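Local coordinates for putative peptidoglycan-binding/hydrolysing protein (Peptoclostridium difficile, PDB 5TV7), which probably binds peptidoglycan through a C-terminal three-helix domain of the PG_binding_1 family, which here holds glutamine hydroxamate in a pocket, at residues A[148-151]-A[157-160]; A[153-158]-A[162-167]. One frame throughout, in Å; residues are numbered along the deposited sequence.

Interaction 1. Residues A[148-151]-A[157-160]. With HGA (glutamine hydroxamate), chain C.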
loop_
_atom_site.group_PDB
_atom_site.type_symbol
_atom_site.label_atom_id
_atom_site.label_comp_id
_atom_site.label_asym_id
_atom_site.label_seq_id
_atom_site.Cartn_x
_atom_site.Cartn_y
_atom_site.Cartn_z
ATOM N N SER A 148 -2.245 5.612 -12.978
ATOM C CA SER A 148 -3.711 5.680 -13.104
ATOM C C SER A 148 -4.319 6.697 -12.146
ATOM O O SER A 148 -5.204 7.466 -12.516
ATOM C CB SER A 148 -4.349 4.311 -12.843
ATOM O OG SER A 148 -3.994 3.390 -13.848
ATOM N N PHE A 149 -3.860 6.649 -10.899
ATOM C CA PHE A 149 -4.294 7.575 -9.869
ATOM C C PHE A 149 -3.986 8.999 -10.275
ATOM O O PHE A 149 -4.832 9.879 -10.176
ATOM C CB PHE A 149 -3.621 7.237 -8.527
ATOM C CG PHE A 149 -3.870 8.252 -7.449
ATOM C CD1 PHE A 149 -5.046 8.239 -6.724
ATOM C CD2 PHE A 149 -2.913 9.212 -7.145
ATOM C CE1 PHE A 149 -5.274 9.174 -5.708
ATOM C CE2 PHE A 149 -3.129 10.141 -6.132
ATOM C CZ PHE A 149 -4.313 10.128 -5.422
ATOM N N GLN A 150 -2.766 9.223 -10.737
ATOM C CA GLN A 150 -2.362 10.556 -11.165
ATOM C C GLN A 150 -3.219 11.062 -12.321
ATOM O O GLN A 150 -3.626 12.237 -12.335
ATOM C CB GLN A 150 -0.874 10.567 -11.519
ATOM C CG GLN A 150 0.001 10.475 -10.288
ATOM C CD GLN A 150 1.441 10.135 -10.585
ATOM O OE1 GLN A 150 1.753 9.506 -11.597
ATOM N NE2 GLN A 150 2.326 10.505 -9.666
ATOM N N LYS A 151 -3.511 10.189 -13.284
ATOM C CA LYS A 151 -4.365 10.600 -14.401
ATOM C C LYS A 151 -5.772 10.913 -13.912
ATOM O O LYS A 151 -6.346 11.925 -14.289
ATOM C CB LYS A 151 -4.411 9.545 -15.496
ATOM C CG LYS A 151 -3.124 9.460 -16.306
ATOM C CD LYS A 151 -3.176 8.304 -17.300
ATOM C CE LYS A 151 -1.956 8.283 -18.216
ATOM N NZ LYS A 151 -2.017 7.098 -19.124
ATOM N N ALA A 157 1.386 12.376 -14.549
ATOM C CA ALA A 157 1.407 10.934 -14.450
ATOM C C ALA A 157 2.786 10.349 -14.699
ATOM O O ALA A 157 2.990 9.587 -15.633
ATOM C CB ALA A 157 0.385 10.354 -15.407
ATOM N N ASP A 158 3.726 10.703 -13.834
ATOM C CA ASP A 158 5.107 10.222 -13.957
ATOM C C ASP A 158 5.392 8.926 -13.184
ATOM O O ASP A 158 6.511 8.420 -13.233
ATOM C CB ASP A 158 6.094 11.322 -13.528
ATOM C CG ASP A 158 5.861 11.810 -12.097
ATOM O OD1 ASP A 158 5.030 11.208 -11.376
ATOM O OD2 ASP A 158 6.516 12.799 -11.692
ATOM N N GLY A 159 4.392 8.399 -12.468
ATOM C CA GLY A 159 4.557 7.173 -11.703
ATOM C C GLY A 159 5.402 7.329 -10.453
ATOM O O GLY A 159 5.756 6.346 -9.820
ATOM N N ILE A 160 5.700 8.566 -10.083
ATOM C CA ILE A 160 6.518 8.861 -8.924
ATOM C C ILE A 160 5.658 9.472 -7.834
ATOM O O ILE A 160 4.867 10.380 -8.080
ATOM C CB ILE A 160 7.656 9.817 -9.314
ATOM C CG1 ILE A 160 8.553 9.125 -10.351
ATOM C CG2 ILE A 160 8.466 10.228 -8.087
ATOM C CD1 ILE A 160 9.738 9.939 -10.774
HETATM N N HGA C . 5.092 13.075 -9.064
HETATM C CA HGA C . 5.761 13.948 -8.114
HETATM C CB HGA C . 6.435 15.090 -8.884
HETATM C CG HGA C . 7.711 15.614 -8.210
HETATM C CD HGA C . 8.870 14.642 -8.316
HETATM O OE1 HGA C . 9.383 14.208 -7.300
HETATM N NE2 HGA C . 9.284 14.294 -9.537
HETATM O OZ2 HGA C . 10.319 13.375 -9.713
HETATM C C HGA C . 4.760 14.458 -7.099
HETATM O O HGA C . 3.764 13.747 -6.850
HETATM O OXT HGA C . 4.954 15.552 -6.514
#
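Gln150, on helix 140-152, reaches into the Asx turn of Asp158 in the following loop, within a peptidoglycan-binding domain of the PG_binding_1 family. Across the contact the backbone of Gly159 donates to Gln150 OE1, the one hydrogen bond between the segments that is not weak: Gly159 N lies 3.0 Å from Gln150 OE1, in the amide plane and on a lone pair of that oxygen, with an N-H...O angle of 155°. Gly159 suits this place because its positive phi is easy for glycine. The other end of the amide, NE2, donates two weak bonds, one to Ile160 O at 3.0 Å and one to Asp158 OD1 at 3.3 Å. A primary amide fits here, since it accepts at one end, donates at the other, and partners at both ends limit its rotation.

Asp158 holds its own loop. Its CG sits between the backbone N and the carbonyl carbon (chi1 58°), which turns OD1 back to the N of Ile160, 3.0 Å away and well above the carboxylate plane. The Gln150 and Asp158 side chains cross at about a right angle, their amide and carboxylate planes 53° apart, in keeping with the weak NE2 to OD1 bond.

Apolar contact is slight: the methyl of Ala157 lies against Lys151 CG at 3.7 Å, small enough for the loop to run close to the helix.

The amino group of glutamine hydroxamate completes the polar cluster, and the negative carboxylate probably favours its protonated form. The ligand N donates to Asp158 OD2 at 3.0 Å, with OD1 equally distant, and to Ile160 O at 2.9 Å, so this carbonyl oxygen receives both the ligand amine and Gln150 NE2.

Interaction 2. Residues A[153-158]-A[162-167]. With HGA (glutamine hydroxamate), chain C.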
loop_
_atom_site.group_PDB
_atom_site.type_symbol
_atom_site.label_atom_id
_atom_site.label_comp_id
_atom_site.label_asym_id
_atom_site.label_seq_id
_atom_site.Cartn_x
_atom_site.Cartn_y
_atom_site.Cartn_z
ATOM N N TYR A 153 -6.761 12.046 -11.055
ATOM C CA TYR A 153 -6.831 13.293 -10.297
ATOM C C TYR A 153 -6.127 14.513 -10.876
ATOM O O TYR A 153 -5.957 15.501 -10.183
ATOM C CB TYR A 153 -6.430 13.022 -8.841
ATOM C CG TYR A 153 -7.426 12.098 -8.211
ATOM C CD1 TYR A 153 -8.687 12.565 -7.858
ATOM C CD2 TYR A 153 -7.142 10.748 -8.019
ATOM C CE1 TYR A 153 -9.633 11.722 -7.320
ATOM C CE2 TYR A 153 -8.084 9.892 -7.467
ATOM C CZ TYR A 153 -9.327 10.389 -7.125
ATOM O OH TYR A 153 -10.267 9.566 -6.583
ATOM N N GLY A 154 -5.751 14.463 -12.143
ATOM C CA GLY A 154 -5.127 15.615 -12.791
ATOM C C GLY A 154 -3.703 15.956 -12.376
ATOM O O GLY A 154 -3.259 17.094 -12.561
ATOM N N LEU A 155 -2.997 14.978 -11.815
ATOM C CA LEU A 155 -1.600 15.137 -11.448
ATOM C C LEU A 155 -0.756 14.662 -12.629
ATOM O O LEU A 155 -1.226 13.876 -13.446
ATOM C CB LEU A 155 -1.264 14.257 -10.234
ATOM C CG LEU A 155 -2.031 14.545 -8.925
ATOM C CD1 LEU A 155 -1.746 13.467 -7.890
ATOM C CD2 LEU A 155 -1.698 15.916 -8.370
ATOM N N SER A 156 0.478 15.150 -12.725
ATOM C CA SER A 156 1.404 14.666 -13.737
ATOM C C SER A 156 1.596 13.158 -13.496
ATOM O O SER A 156 1.883 12.720 -12.380
ATOM C CB SER A 156 2.737 15.408 -13.668
ATOM O OG SER A 156 2.596 16.708 -14.187
ATOM N N ALA A 157 1.386 12.376 -14.549
ATOM C CA ALA A 157 1.407 10.934 -14.450
ATOM C C ALA A 157 2.786 10.349 -14.699
ATOM O O ALA A 157 2.990 9.587 -15.633
ATOM C CB ALA A 157 0.385 10.354 -15.407
ATOM N N ASP A 158 3.726 10.703 -13.834
ATOM C CA ASP A 158 5.107 10.222 -13.957
ATOM C C ASP A 158 5.392 8.926 -13.184
ATOM O O ASP A 158 6.511 8.420 -13.233
ATOM C CB ASP A 158 6.094 11.322 -13.528
ATOM C CG ASP A 158 5.861 11.810 -12.097
ATOM O OD1 ASP A 158 5.030 11.208 -11.376
ATOM O OD2 ASP A 158 6.516 12.799 -11.692
ATOM N N GLY A 162 5.564 11.809 -5.082
ATOM C CA GLY A 162 6.216 12.944 -4.466
ATOM C C GLY A 162 5.152 13.745 -3.738
ATOM O O GLY A 162 4.017 13.279 -3.583
ATOM N N PRO A 163 5.501 14.947 -3.298
ATOM C CA PRO A 163 4.606 15.809 -2.515
ATOM C C PRO A 163 3.169 15.948 -3.007
ATOM O O PRO A 163 2.246 15.776 -2.218
ATOM C CB PRO A 163 5.320 17.166 -2.564
ATOM C CG PRO A 163 6.767 16.798 -2.586
ATOM C CD PRO A 163 6.870 15.503 -3.361
ATOM N N ALA A 164 2.975 16.249 -4.288
ATOM C CA ALA A 164 1.618 16.436 -4.817
ATOM C C ALA A 164 0.800 15.145 -4.761
ATOM O O ALA A 164 -0.381 15.174 -4.432
ATOM C CB ALA A 164 1.663 16.970 -6.242
ATOM N N THR A 165 1.432 14.020 -5.084
ATOM C CA THR A 165 0.726 12.743 -5.086
ATOM C C THR A 165 0.415 12.288 -3.645
ATOM O O THR A 165 -0.672 11.763 -3.391
ATOM C CB THR A 165 1.503 11.675 -5.883
ATOM O OG1 THR A 165 1.629 12.119 -7.240
ATOM C CG2 THR A 165 0.770 10.323 -5.870
ATOM N N TRP A 166 1.347 12.523 -2.709
ATOM C CA TRP A 166 1.098 12.181 -1.299
ATOM C C TRP A 166 -0.063 12.979 -0.778
ATOM O O TRP A 166 -0.915 12.450 -0.080
ATOM C CB TRP A 166 2.276 12.501 -0.403
ATOM C CG TRP A 166 3.436 11.580 -0.451
ATOM C CD1 TRP A 166 4.720 11.910 -0.768
ATOM C CD2 TRP A 166 3.442 10.188 -0.134
ATOM N NE1 TRP A 166 5.530 10.809 -0.646
ATOM C CE2 TRP A 166 4.770 9.737 -0.262
ATOM C CE3 TRP A 166 2.456 9.277 0.257
ATOM C CZ2 TRP A 166 5.139 8.407 -0.036
ATOM C CZ3 TRP A 166 2.827 7.954 0.500
ATOM C CH2 TRP A 166 4.155 7.535 0.346
ATOM N N ASP A 167 -0.089 14.264 -1.124
ATOM C CA ASP A 167 -1.137 15.164 -0.667
ATOM C C ASP A 167 -2.508 14.695 -1.120
ATOM O O ASP A 167 -3.463 14.671 -0.328
ATOM C CB ASP A 167 -0.865 16.571 -1.194
ATOM C CG ASP A 167 -1.939 17.564 -0.799
ATOM O OD1 ASP A 167 -2.050 17.913 0.397
ATOM O OD2 ASP A 167 -2.665 18.023 -1.706
HETATM N N HGA C . 5.092 13.075 -9.064
HETATM C CA HGA C . 5.761 13.948 -8.114
HETATM C CB HGA C . 6.435 15.090 -8.884
HETATM C CG HGA C . 7.711 15.614 -8.210
HETATM C CD HGA C . 8.870 14.642 -8.316
HETATM O OE1 HGA C . 9.383 14.208 -7.300
HETATM N NE2 HGA C . 9.284 14.294 -9.537
HETATM O OZ2 HGA C . 10.319 13.375 -9.713
HETATM C C HGA C . 4.760 14.458 -7.099
HETATM O O HGA C . 3.764 13.747 -6.850
HETATM O OXT HGA C . 4.954 15.552 -6.514
#
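Leu155 and Thr165 bring the backbones of loop 153-158 and helix 163-173 to 7.2 Å between their CA atoms, a spacing bridged by side chains as the chain passes from one helix of the peptidoglycan-binding domain to the next. The loop leaves helix 140-152 through a Schellman motif: Gly154, with positive phi, is its C-prime residue, and Leu155 N bonds to Gln150 O. Beyond it, Ala157 centres an inverse gamma turn.

Leu155 carries the contact between the segments. Its CG lies anti to the carbonyl carbon (chi1 -61°), which sends both branches toward helix 163-173: CD1 makes a van der Waals contact with Thr165 OG1 at 3.7 Å, while CD2 faces the methyl of Ala164, CB to CD2 being 4.1 Å. A branched aliphatic chain can thus cover two successive residues of the first helical turn, and it also packs on Phe149 and Gln150 of helix 140-152.

The other work of segment 162-167 is to receive the carboxylate of glutamine hydroxamate at a helix N-terminus. Gly162 is the N-cap residue. Pro163 lacks an N-H, which costs nothing in the first turn, where no carbonyl of a preceding turn awaits it. Ala164 N donates to ligand OXT at 3.1 Å, Thr165 N to ligand O at 2.9 Å, and Gly162 N adds a weak bond to the same O. Backbone N-H groups at the start of a helix, aided by its dipole, probably stabilise the negative charge. The small Ala164 methyl packs beside the carboxylate, CB 3.6 Å from OXT, and lets the oxygens approach these N-H groups. Thr165 suits its place by having a hydroxyl beside a backbone N-H, both directed to one oxygen: its OG1 donates to ligand O at 2.7 Å.

Interactions 1 and 2 lie about 6 Å apart between centres and share Ala157 and Asp158, so one loop serves both while it joins helix 140-152 to helix 163-173. Together they bind the amino and carboxylate ends of glutamine hydroxamate, probably both charged: 157-160 takes the amino group and 162-167 the carboxylate. Gln150 is the bridge. Its NE2 lies 3.0 Å from Thr165 OG1, probably a hydrogen bond, consistent with Gln150 helping to orient the hydroxyl that donates to the ligand. Ile160 O packs 3.8 Å from Thr165 OG1, which places the groups that bind the amine and the carboxylate side by side.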